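Local coordinates for WbbZ protein (Klebsiella pneumoniae subsp. pneumoniae NTUH-K2044, PDB 6X1L) that is of unknown function but belongs to the polysaccharide pyruvyl transferase family and so may attach pyruvyl groups to a bacterial surface polysaccharide, at residues 14-19 against 47-52; 23-28 against 54-59; 105-110 against 126-131; 190-195 against 225-230. All blocks are in the same frame, centred on the assembly; numbering follows the deposited sequence.

Contact 1: 14-19 against 47-52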
# COMPACT_ATOMS: atom_id res chain seq x y z
N LEU A 14 -25.34 -20.42 4.19
CA LEU A 14 -24.52 -21.57 4.57
C LEU A 14 -23.54 -21.21 5.68
O LEU A 14 -23.44 -21.91 6.69
CB LEU A 14 -23.79 -22.10 3.34
CG LEU A 14 -23.20 -23.50 3.38
CD1 LEU A 14 -24.27 -24.54 3.68
CD2 LEU A 14 -22.55 -23.78 2.05
N LEU A 15 -22.79 -20.11 5.51
CA LEU A 15 -21.84 -19.75 6.55
C LEU A 15 -22.55 -19.32 7.82
O LEU A 15 -22.07 -19.60 8.93
CB LEU A 15 -20.89 -18.66 6.05
CG LEU A 15 -19.66 -19.27 5.37
CD1 LEU A 15 -18.92 -18.27 4.54
CD2 LEU A 15 -18.72 -19.88 6.41
N LYS A 16 -23.70 -18.65 7.70
CA LYS A 16 -24.48 -18.34 8.89
C LYS A 16 -24.96 -19.60 9.59
O LYS A 16 -25.06 -19.64 10.82
CB LYS A 16 -25.67 -17.44 8.52
CG LYS A 16 -25.24 -16.04 8.09
CD LYS A 16 -26.33 -15.01 8.33
CE LYS A 16 -27.29 -14.92 7.16
NZ LYS A 16 -28.12 -13.69 7.25
N SER A 17 -25.25 -20.66 8.82
CA SER A 17 -25.66 -21.92 9.43
C SER A 17 -24.53 -22.54 10.24
O SER A 17 -24.74 -23.02 11.36
CB SER A 17 -26.14 -22.89 8.35
OG SER A 17 -26.49 -24.14 8.92
N TYR A 18 -23.30 -22.52 9.70
CA TYR A 18 -22.16 -23.02 10.44
C TYR A 18 -21.88 -22.19 11.69
O TYR A 18 -21.41 -22.72 12.70
CB TYR A 18 -20.91 -23.04 9.56
CG TYR A 18 -21.00 -23.95 8.36
CD1 TYR A 18 -21.50 -25.24 8.47
CD2 TYR A 18 -20.56 -23.52 7.11
CE1 TYR A 18 -21.57 -26.07 7.37
CE2 TYR A 18 -20.63 -24.34 6.01
CZ TYR A 18 -21.13 -25.61 6.14
OH TYR A 18 -21.19 -26.42 5.03
N HIS A 19 -22.17 -20.89 11.63
CA HIS A 19 -21.86 -20.01 12.75
C HIS A 19 -22.74 -20.29 13.96
O HIS A 19 -22.33 -20.05 15.10
CB HIS A 19 -22.00 -18.55 12.31
CG HIS A 19 -21.38 -17.57 13.25
ND1 HIS A 19 -22.10 -16.89 14.21
CD2 HIS A 19 -20.10 -17.14 13.38
CE1 HIS A 19 -21.29 -16.09 14.89
NE2 HIS A 19 -20.07 -16.23 14.40
N GLU A 47 -18.76 -8.86 8.35
CA GLU A 47 -19.49 -7.77 9.00
C GLU A 47 -20.92 -7.67 8.49
O GLU A 47 -21.84 -7.40 9.26
CB GLU A 47 -18.75 -6.45 8.78
CG GLU A 47 -17.37 -6.39 9.43
CD GLU A 47 -16.69 -5.05 9.23
OE1 GLU A 47 -15.46 -4.96 9.46
OE2 GLU A 47 -17.37 -4.08 8.85
N ARG A 48 -21.13 -7.91 7.19
CA ARG A 48 -22.46 -7.76 6.63
C ARG A 48 -23.39 -8.88 7.07
O ARG A 48 -24.62 -8.69 7.10
CB ARG A 48 -22.39 -7.69 5.10
CG ARG A 48 -23.64 -7.15 4.45
CD ARG A 48 -24.32 -8.21 3.62
NE ARG A 48 -23.49 -8.62 2.49
CZ ARG A 48 -23.82 -9.56 1.62
NH1 ARG A 48 -24.98 -10.20 1.73
NH2 ARG A 48 -23.00 -9.86 0.62
N ASN A 49 -22.85 -10.04 7.41
CA ASN A 49 -23.65 -11.18 7.86
C ASN A 49 -23.57 -11.39 9.36
O ASN A 49 -23.96 -12.46 9.85
CB ASN A 49 -23.21 -12.45 7.13
CG ASN A 49 -23.58 -12.43 5.65
OD1 ASN A 49 -22.71 -12.46 4.79
ND2 ASN A 49 -24.88 -12.38 5.36
N ALA A 50 -23.08 -10.40 10.12
CA ALA A 50 -22.96 -10.49 11.57
C ALA A 50 -22.18 -11.72 12.02
O ALA A 50 -22.48 -12.31 13.06
CB ALA A 50 -24.34 -10.46 12.25
N LEU A 51 -21.18 -12.12 11.24
CA LEU A 51 -20.39 -13.32 11.54
C LEU A 51 -19.17 -12.91 12.35
O LEU A 51 -18.24 -12.29 11.81
CB LEU A 51 -19.99 -14.04 10.26
CG LEU A 51 -21.15 -14.54 9.40
CD1 LEU A 51 -20.62 -15.10 8.09
CD2 LEU A 51 -21.96 -15.58 10.15
N THR A 52 -19.16 -13.25 13.63
CA THR A 52 -17.99 -13.00 14.46
C THR A 52 -16.98 -14.12 14.29
O THR A 52 -17.32 -15.26 13.96
CB THR A 52 -18.39 -12.88 15.93
OG1 THR A 52 -18.99 -14.10 16.37
CG2 THR A 52 -19.38 -11.73 16.12
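H19 holds CG opposite its backbone N (chi1 -165°), which carries the imidazole off helix 6-21 toward the loop 49-52, where T52 holds OG1 between its own backbone N and carbonyl carbon (chi1 61°), facing H19 NE2. One residue thus presents two oxygens to NE2. H19 NE2 donates to T52 O at 2.9 Å through a bent bond (137° at the hydrogen), the oxygen sitting at the ring's edge and near its plane. T52 OG1 lies 3.1 Å from H19 NE2 in a second hydrogen bond, which either partner could donate. Histidine suits the place because a polar edge and an apolar face are both used: CA of L51 lies over one face, displaced toward the rim. The L51 side chain slides past H19 in the opposite direction, its CD2 3.7 Å from H19 CB. The other branch, L51 CD1, reaches L15 CB at 4.1 Å. L51 is delivered here by the Schellman motif that ends helix 33-48: A50, at positive phi, is the C-prime residue, L51 N pairs with F46 O, and the leucine folds back against F46 and F45, the apolar contact expected just after such a turn. K16 lays its aliphatic chain at about a right angle to L51, with K16 CG 3.9 Å from L51 CD2, while K16 CD passes N49 O at 3.8 Å. F24 of strand 23-27 meets the imidazole edge-to-face.

Contact 2: 23-28 against 54-59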
# COMPACT_ATOMS: atom_id res chain seq x y z
N ARG A 23 -17.76 -21.93 16.44
CA ARG A 23 -17.14 -20.62 16.35
C ARG A 23 -16.04 -20.64 15.29
O ARG A 23 -15.39 -21.67 15.06
CB ARG A 23 -16.58 -20.17 17.70
CG ARG A 23 -15.18 -20.64 17.98
CD ARG A 23 -14.63 -20.03 19.25
NE ARG A 23 -13.32 -20.60 19.59
CZ ARG A 23 -12.61 -20.25 20.65
NH1 ARG A 23 -13.06 -19.32 21.48
NH2 ARG A 23 -11.43 -20.82 20.87
N PHE A 24 -15.86 -19.50 14.63
CA PHE A 24 -14.95 -19.40 13.50
C PHE A 24 -13.56 -19.00 13.97
O PHE A 24 -13.41 -18.01 14.70
CB PHE A 24 -15.46 -18.39 12.47
CG PHE A 24 -16.70 -18.83 11.74
CD1 PHE A 24 -17.24 -20.09 11.94
CD2 PHE A 24 -17.31 -17.98 10.83
CE1 PHE A 24 -18.37 -20.48 11.26
CE2 PHE A 24 -18.44 -18.37 10.14
CZ PHE A 24 -18.97 -19.62 10.36
N VAL A 25 -12.55 -19.76 13.56
CA VAL A 25 -11.15 -19.40 13.71
C VAL A 25 -10.63 -19.12 12.31
O VAL A 25 -10.56 -20.04 11.48
CB VAL A 25 -10.34 -20.50 14.40
CG1 VAL A 25 -8.89 -20.06 14.57
CG2 VAL A 25 -10.96 -20.87 15.74
N TYR A 26 -10.27 -17.87 12.03
CA TYR A 26 -10.01 -17.42 10.67
C TYR A 26 -8.52 -17.20 10.45
O TYR A 26 -7.86 -16.52 11.24
CB TYR A 26 -10.79 -16.14 10.36
CG TYR A 26 -10.46 -15.53 9.01
CD1 TYR A 26 -10.83 -16.16 7.84
CD2 TYR A 26 -9.77 -14.32 8.93
CE1 TYR A 26 -10.53 -15.61 6.60
CE2 TYR A 26 -9.47 -13.76 7.70
CZ TYR A 26 -9.85 -14.41 6.54
OH TYR A 26 -9.56 -13.86 5.32
N LYS A 27 -8.01 -17.77 9.36
CA LYS A 27 -6.64 -17.54 8.90
C LYS A 27 -6.72 -16.95 7.50
O LYS A 27 -7.13 -17.64 6.55
CB LYS A 27 -5.81 -18.82 8.90
CG LYS A 27 -4.37 -18.59 8.46
CD LYS A 27 -3.65 -17.65 9.42
CE LYS A 27 -2.31 -17.18 8.88
NZ LYS A 27 -2.45 -16.21 7.75
N ALA A 28 -6.32 -15.69 7.36
CA ALA A 28 -6.27 -15.05 6.05
C ALA A 28 -5.18 -15.69 5.20
O ALA A 28 -4.10 -16.03 5.70
CB ALA A 28 -6.02 -13.55 6.19
N ILE A 54 -12.62 -15.33 15.54
CA ILE A 54 -11.39 -15.06 16.28
C ILE A 54 -10.23 -15.34 15.32
O ILE A 54 -10.27 -16.32 14.57
CB ILE A 54 -11.28 -15.91 17.56
CG1 ILE A 54 -11.30 -17.40 17.24
CG2 ILE A 54 -12.40 -15.55 18.53
CD1 ILE A 54 -10.84 -18.27 18.39
N PRO A 55 -9.21 -14.48 15.28
CA PRO A 55 -8.10 -14.72 14.36
C PRO A 55 -7.25 -15.89 14.83
O PRO A 55 -7.04 -16.09 16.03
CB PRO A 55 -7.31 -13.40 14.41
CG PRO A 55 -7.63 -12.82 15.75
CD PRO A 55 -9.06 -13.23 16.04
N TYR A 56 -6.78 -16.68 13.87
CA TYR A 56 -5.91 -17.81 14.20
C TYR A 56 -4.64 -17.31 14.87
O TYR A 56 -3.95 -16.42 14.35
CB TYR A 56 -5.57 -18.60 12.93
CG TYR A 56 -4.56 -19.70 13.17
CD1 TYR A 56 -4.96 -20.96 13.59
CD2 TYR A 56 -3.20 -19.48 12.98
CE1 TYR A 56 -4.04 -21.97 13.81
CE2 TYR A 56 -2.27 -20.47 13.21
CZ TYR A 56 -2.70 -21.72 13.62
OH TYR A 56 -1.78 -22.72 13.84
N ARG A 57 -4.33 -17.89 16.02
CA ARG A 57 -3.10 -17.60 16.75
C ARG A 57 -2.31 -18.89 16.91
O ARG A 57 -2.81 -19.85 17.50
CB ARG A 57 -3.39 -16.96 18.11
CG ARG A 57 -3.93 -15.55 18.02
CD ARG A 57 -2.99 -14.65 17.23
NE ARG A 57 -3.52 -13.30 17.08
N ASP A 58 -1.10 -18.91 16.37
CA ASP A 58 -0.25 -20.09 16.47
C ASP A 58 0.12 -20.34 17.92
O ASP A 58 0.56 -19.43 18.64
CB ASP A 58 1.01 -19.90 15.62
CG ASP A 58 1.71 -21.21 15.32
OD1 ASP A 58 1.58 -22.17 16.12
OD2 ASP A 58 2.40 -21.29 14.28
N GLY A 59 -0.05 -21.59 18.37
CA GLY A 59 0.23 -21.97 19.73
C GLY A 59 -0.98 -21.94 20.65
O GLY A 59 -0.89 -22.45 21.77
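V25 and Y26 pair in parallel with I54 and P55, and the backbone is the tightest part of the contact. I54 N donates to F24 O at 2.9 Å, nearly straight at 170°, and Y26 N returns a bond to I54 O at 3.0 Å. Y56 N then donates to Y26 O at 2.8 Å, just past the last strand residue, P55. A CA-H...O contact, V25 CA to I54 O at 3.3 Å, supports the same carbonyl that Y26 N uses. Both N and O of I54 face strand 23-27, whereas P55 turns its N to the other side; proline, with no N-H to give, therefore costs this outermost strand of the chain's sheet no bond here. Buried side chains complete this part: V25 CG1 lies 4.0 Å from Y56 CB, at the edge of the tyrosine ring, and K27 CD comes within 4.0 Å of Y56 CD2.

The R23 and P55 side is the more solvent-exposed one, though I54 still touches R23 and V25 closely there. I54 holds CG1 between its backbone N and carbonyl carbon (chi1 60°), which brings CD1 to V25 CG2 at 3.7 Å and over the centre of one guanidinium face of R23, 3.5 Å from R23 CZ. The arginine's polar end belongs mainly to D67, and its flat face to the isoleucine.

Helix 33-48 connects strands 23-27 and 53-55 in a beta-alpha-beta crossover. Strand 67-71 bonds along the other edge of 23-27, helix 84-92 brings F88 edge-to-face with Y56, and F46 of helix 33-48 packs against Y26.

Contact 3: 105-110 against 126-131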
# COMPACT_ATOMS: atom_id res chain seq x y z
N THR A 105 -8.97 -21.55 -5.76
CA THR A 105 -8.49 -22.29 -6.92
C THR A 105 -7.49 -23.32 -6.41
O THR A 105 -6.50 -22.97 -5.76
CB THR A 105 -7.84 -21.36 -7.95
OG1 THR A 105 -8.86 -20.62 -8.64
CG2 THR A 105 -7.02 -22.15 -8.96
N ILE A 106 -7.76 -24.60 -6.69
CA ILE A 106 -6.97 -25.71 -6.18
C ILE A 106 -6.49 -26.54 -7.36
O ILE A 106 -7.26 -26.84 -8.27
CB ILE A 106 -7.80 -26.58 -5.20
CG1 ILE A 106 -8.30 -25.73 -4.03
CG2 ILE A 106 -6.98 -27.76 -4.71
CD1 ILE A 106 -9.25 -26.47 -3.12
N ARG A 107 -5.21 -26.90 -7.34
CA ARG A 107 -4.62 -27.74 -8.37
C ARG A 107 -3.77 -28.81 -7.70
O ARG A 107 -2.86 -28.49 -6.93
CB ARG A 107 -3.76 -26.92 -9.35
CG ARG A 107 -4.52 -25.83 -10.09
CD ARG A 107 -5.50 -26.40 -11.11
NE ARG A 107 -6.13 -25.36 -11.90
CZ ARG A 107 -7.31 -24.81 -11.63
NH1 ARG A 107 -8.01 -25.23 -10.58
NH2 ARG A 107 -7.80 -23.85 -12.40
N GLY A 108 -4.08 -30.08 -7.99
CA GLY A 108 -3.28 -31.14 -7.40
C GLY A 108 -3.56 -31.30 -5.92
O GLY A 108 -4.66 -31.01 -5.43
N TYR A 109 -2.54 -31.75 -5.19
CA TYR A 109 -2.68 -32.10 -3.78
C TYR A 109 -3.83 -33.07 -3.56
O TYR A 109 -4.62 -32.94 -2.62
CB TYR A 109 -2.85 -30.84 -2.92
CG TYR A 109 -1.60 -29.98 -2.83
CD1 TYR A 109 -0.35 -30.56 -2.65
CD2 TYR A 109 -1.68 -28.60 -2.94
CE1 TYR A 109 0.79 -29.78 -2.56
CE2 TYR A 109 -0.54 -27.81 -2.86
CZ TYR A 109 0.69 -28.41 -2.67
OH TYR A 109 1.83 -27.64 -2.59
N SER A 110 -3.93 -34.07 -4.44
CA SER A 110 -5.03 -35.03 -4.36
C SER A 110 -4.95 -35.86 -3.08
O SER A 110 -5.99 -36.23 -2.53
CB SER A 110 -5.03 -35.93 -5.59
OG SER A 110 -3.77 -36.54 -5.79
N GLU A 126 -14.15 -21.51 -9.29
CA GLU A 126 -14.37 -21.71 -10.72
C GLU A 126 -14.67 -23.18 -10.97
O GLU A 126 -14.59 -24.02 -10.07
CB GLU A 126 -13.18 -21.23 -11.56
CG GLU A 126 -11.84 -21.18 -10.84
CD GLU A 126 -11.17 -22.54 -10.75
OE1 GLU A 126 -11.68 -23.49 -11.39
OE2 GLU A 126 -10.14 -22.65 -10.06
N ASN A 127 -15.00 -23.48 -12.23
CA ASN A 127 -15.53 -24.80 -12.60
C ASN A 127 -14.46 -25.88 -12.64
O ASN A 127 -14.77 -27.06 -12.47
CB ASN A 127 -16.22 -24.72 -13.96
CG ASN A 127 -17.67 -24.31 -13.87
OD1 ASN A 127 -18.42 -24.83 -13.04
ND2 ASN A 127 -18.07 -23.36 -14.71
N ILE A 128 -13.21 -25.50 -12.89
CA ILE A 128 -12.14 -26.49 -12.97
C ILE A 128 -11.85 -27.06 -11.59
O ILE A 128 -11.72 -28.28 -11.42
CB ILE A 128 -10.88 -25.89 -13.61
CG1 ILE A 128 -11.19 -25.42 -15.04
CG2 ILE A 128 -9.75 -26.90 -13.61
CD1 ILE A 128 -9.97 -24.99 -15.81
N THR A 129 -11.76 -26.19 -10.59
CA THR A 129 -11.57 -26.66 -9.22
C THR A 129 -12.79 -27.45 -8.74
O THR A 129 -12.64 -28.48 -8.08
CB THR A 129 -11.30 -25.47 -8.29
OG1 THR A 129 -10.05 -24.86 -8.66
CG2 THR A 129 -11.23 -25.91 -6.84
N PHE A 130 -13.99 -26.98 -9.07
CA PHE A 130 -15.20 -27.66 -8.63
C PHE A 130 -15.28 -29.08 -9.18
O PHE A 130 -15.56 -30.03 -8.45
CB PHE A 130 -16.43 -26.85 -9.04
CG PHE A 130 -17.73 -27.44 -8.57
CD1 PHE A 130 -18.03 -27.50 -7.22
CD2 PHE A 130 -18.66 -27.92 -9.48
CE1 PHE A 130 -19.22 -28.05 -6.79
CE2 PHE A 130 -19.85 -28.47 -9.05
CZ PHE A 130 -20.14 -28.53 -7.70
N ASP A 131 -15.02 -29.24 -10.48
CA ASP A 131 -15.06 -30.57 -11.08
C ASP A 131 -13.93 -31.45 -10.56
O ASP A 131 -14.10 -32.67 -10.44
CB ASP A 131 -15.01 -30.48 -12.60
CG ASP A 131 -16.24 -29.84 -13.19
OD1 ASP A 131 -17.27 -29.77 -12.48
OD2 ASP A 131 -16.19 -29.42 -14.36
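The N-terminus of helix 127-135 is capped by E126, and the loop that follows strand 98-104 is tied to that cap through T105, I106 and R107. A strained chi1 of 24° and a bend at chi2 fold the glutamate back over its own helix end, where E126 OE1 accepts from T129 N at 2.8 Å. Its partner oxygen faces the loop: T105 OG1 donates to E126 OE2 at 2.8 Å on the anti lone pair, and T129 OG1 donates to E126 OE2 at 2.6 Å from above the carboxylate plane. T129 is apt here because one hydroxyl both gives and receives. T129 OG1 takes the backbone N of I106 at 3.0 Å, almost straight at 169°, and also R107 NH1 at 2.8 Å, near the guanidinium plane. T129 CG2, meanwhile, rests on I106 CB. R107 points its guanidinium edge at the glutamate, the planes 87° apart, and a single long, weak bond, R107 NH1 to E126 OE2 at 3.4 Å, makes the salt bridge. Methyls lie over its two faces, I128 CG2 on one and T105 CG2 on the opposite one, both toward the rim, and limit its rotation; R107 NE is taken by Y248 O. Strands 98-104 and 120-124 are parallel neighbours in the six-stranded sheet, and a loop from one strand end meeting the helix N-terminus beyond the next is typical of a Rossmann-like alpha/beta fold.

Contact 4: 190-195 against 225-230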
# COMPACT_ATOMS: atom_id res chain seq x y z
N ASP A 190 3.25 -3.30 -11.56
CA ASP A 190 2.79 -4.55 -10.95
C ASP A 190 2.30 -4.24 -9.53
O ASP A 190 2.95 -4.54 -8.53
CB ASP A 190 3.89 -5.60 -10.94
CG ASP A 190 3.37 -7.00 -10.68
OD1 ASP A 190 2.13 -7.17 -10.63
OD2 ASP A 190 4.18 -7.93 -10.52
N ILE A 191 1.12 -3.63 -9.47
CA ILE A 191 0.58 -3.16 -8.19
C ILE A 191 0.22 -4.30 -7.26
O ILE A 191 0.00 -4.07 -6.06
CB ILE A 191 -0.65 -2.26 -8.44
CG1 ILE A 191 -1.72 -3.02 -9.22
CG2 ILE A 191 -0.22 -0.99 -9.19
CD1 ILE A 191 -3.04 -2.28 -9.35
N SER A 192 0.13 -5.54 -7.77
CA SER A 192 -0.06 -6.69 -6.90
C SER A 192 1.14 -6.92 -6.00
O SER A 192 0.99 -7.35 -4.85
CB SER A 192 -0.35 -7.94 -7.73
OG SER A 192 -1.50 -7.76 -8.53
N LEU A 193 2.35 -6.63 -6.49
CA LEU A 193 3.57 -6.90 -5.74
C LEU A 193 3.96 -5.76 -4.80
O LEU A 193 5.14 -5.64 -4.44
CB LEU A 193 4.73 -7.20 -6.70
CG LEU A 193 4.77 -8.60 -7.30
CD1 LEU A 193 6.10 -8.82 -8.02
CD2 LEU A 193 4.55 -9.67 -6.24
N THR A 194 3.01 -4.93 -4.38
CA THR A 194 3.31 -3.85 -3.46
C THR A 194 3.49 -4.39 -2.04
O THR A 194 4.62 -4.46 -1.54
CB THR A 194 2.21 -2.79 -3.51
OG1 THR A 194 0.93 -3.40 -3.28
CG2 THR A 194 2.21 -2.10 -4.87
N TRP A 195 2.40 -4.77 -1.40
CA TRP A 195 2.46 -5.50 -0.13
C TRP A 195 2.39 -6.99 -0.44
O TRP A 195 1.48 -7.43 -1.14
CB TRP A 195 1.32 -5.07 0.79
CG TRP A 195 1.56 -3.73 1.42
CD1 TRP A 195 1.26 -2.51 0.89
CD2 TRP A 195 2.16 -3.48 2.70
NE1 TRP A 195 1.64 -1.51 1.75
CE2 TRP A 195 2.19 -2.08 2.87
CE3 TRP A 195 2.66 -4.30 3.71
CZ2 TRP A 195 2.71 -1.49 4.02
CZ3 TRP A 195 3.18 -3.71 4.85
CH2 TRP A 195 3.20 -2.32 4.99
N THR A 225 -3.87 -6.54 -17.97
CA THR A 225 -3.27 -7.25 -16.85
C THR A 225 -3.34 -8.76 -17.06
O THR A 225 -4.21 -9.27 -17.78
CB THR A 225 -3.93 -6.87 -15.52
OG1 THR A 225 -3.25 -7.51 -14.44
CG2 THR A 225 -5.40 -7.29 -15.51
N ASP A 226 -2.40 -9.46 -16.42
CA ASP A 226 -2.45 -10.90 -16.19
C ASP A 226 -2.57 -11.22 -14.70
O ASP A 226 -2.24 -12.34 -14.28
CB ASP A 226 -1.23 -11.59 -16.80
CG ASP A 226 0.09 -11.18 -16.13
OD1 ASP A 226 0.07 -10.36 -15.19
OD2 ASP A 226 1.16 -11.68 -16.55
N ARG A 227 -2.99 -10.24 -13.91
CA ARG A 227 -3.13 -10.37 -12.46
C ARG A 227 -4.62 -10.46 -12.14
O ARG A 227 -5.36 -9.51 -12.39
CB ARG A 227 -2.50 -9.18 -11.74
CG ARG A 227 -0.99 -9.12 -11.81
CD ARG A 227 -0.37 -10.21 -10.95
NE ARG A 227 1.01 -9.89 -10.59
CZ ARG A 227 1.80 -10.70 -9.89
NH1 ARG A 227 1.35 -11.89 -9.49
NH2 ARG A 227 3.04 -10.34 -9.60
N LEU A 228 -5.04 -11.60 -11.58
CA LEU A 228 -6.46 -11.89 -11.42
C LEU A 228 -7.19 -10.76 -10.71
O LEU A 228 -8.20 -10.24 -11.20
CB LEU A 228 -6.64 -13.20 -10.65
CG LEU A 228 -8.09 -13.59 -10.39
CD1 LEU A 228 -8.85 -13.73 -11.70
CD2 LEU A 228 -8.14 -14.90 -9.61
N HIS A 229 -6.70 -10.34 -9.54
CA HIS A 229 -7.47 -9.41 -8.75
C HIS A 229 -7.32 -7.96 -9.21
O HIS A 229 -8.16 -7.14 -8.86
CB HIS A 229 -7.13 -9.58 -7.28
CG HIS A 229 -7.73 -10.82 -6.70
ND1 HIS A 229 -7.10 -12.05 -6.76
CD2 HIS A 229 -8.94 -11.05 -6.13
CE1 HIS A 229 -7.88 -12.97 -6.22
NE2 HIS A 229 -9.00 -12.39 -5.83
N VAL A 230 -6.29 -7.65 -10.00
CA VAL A 230 -6.33 -6.41 -10.77
C VAL A 230 -7.49 -6.46 -11.76
O VAL A 230 -8.28 -5.51 -11.87
CB VAL A 230 -4.99 -6.18 -11.49
CG1 VAL A 230 -5.10 -4.97 -12.42
CG2 VAL A 230 -3.87 -5.98 -10.47
O HOH W 1 -3.52 -9.87 -8.19
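R227 reaches across to D190, S192 and L193, and its chain meets them in turn from CB to NH2. CB leads off beside S192, 3.6 Å from S192 OG; a bend at chi2 (-71°) then wraps CG and CD round the same hydroxyl, so the serine offers a small neighbour that lets the arginine pass. Farther out, CB of S192 lies over one face of the guanidinium. R227 NE donates to D190 OD1 at 2.9 Å, and R227 NH2 to D190 OD2 at 2.8 Å with a nearly straight bond (174°). Each carboxylate oxygen uses its syn lone pair, and the two planes are only 25° apart, giving a side-on, two-pronged salt bridge that fixes the rotation of both groups. At the tip, NH2 also touches L193 CG at 3.4 Å. Deeper in, V230 CG2 packs against I191 CG1 at 3.9 Å and against S192 OG at 3.5 Å. The serine hydroxyl is served by a water 2.9 Å from S192 OG, which also makes a weak bond with H229 N. D190 has a second partner in T175 N. R227 occupies the N-cap position of helix 228-236, just past strand 220-225, where T225 OG1 closes an ST turn on R227 N. M213 of helix 203-218 packs on I191, S192 and V230, while W195 of the second subunit touches I191 and T194 from across the dimer.

Contacts 1 and 2 interlock along the chain, their segments alternating, and touch through F24, with centres about 15 Å apart. Both involve the start of the chain: helix 6-21, strand 23-27, helix 33-48 and strand 53-55. Contact 3 follows in series on the same six-stranded parallel sheet, its centre about 25 Å from that of contact 1 and 24 Å from that of contact 2. Contact 4 comes last, beside the four-stranded sheet, across the chain's centre from contact 1 (centres about 29 Å apart). Nearest atoms of contacts 3 and 4 are about 6 Å apart. Two parallel sheets with flanking helices are consistent with the GT-B clan, and contact 4 includes residues that touch the second subunit, whereas contacts 1 and 3 do not.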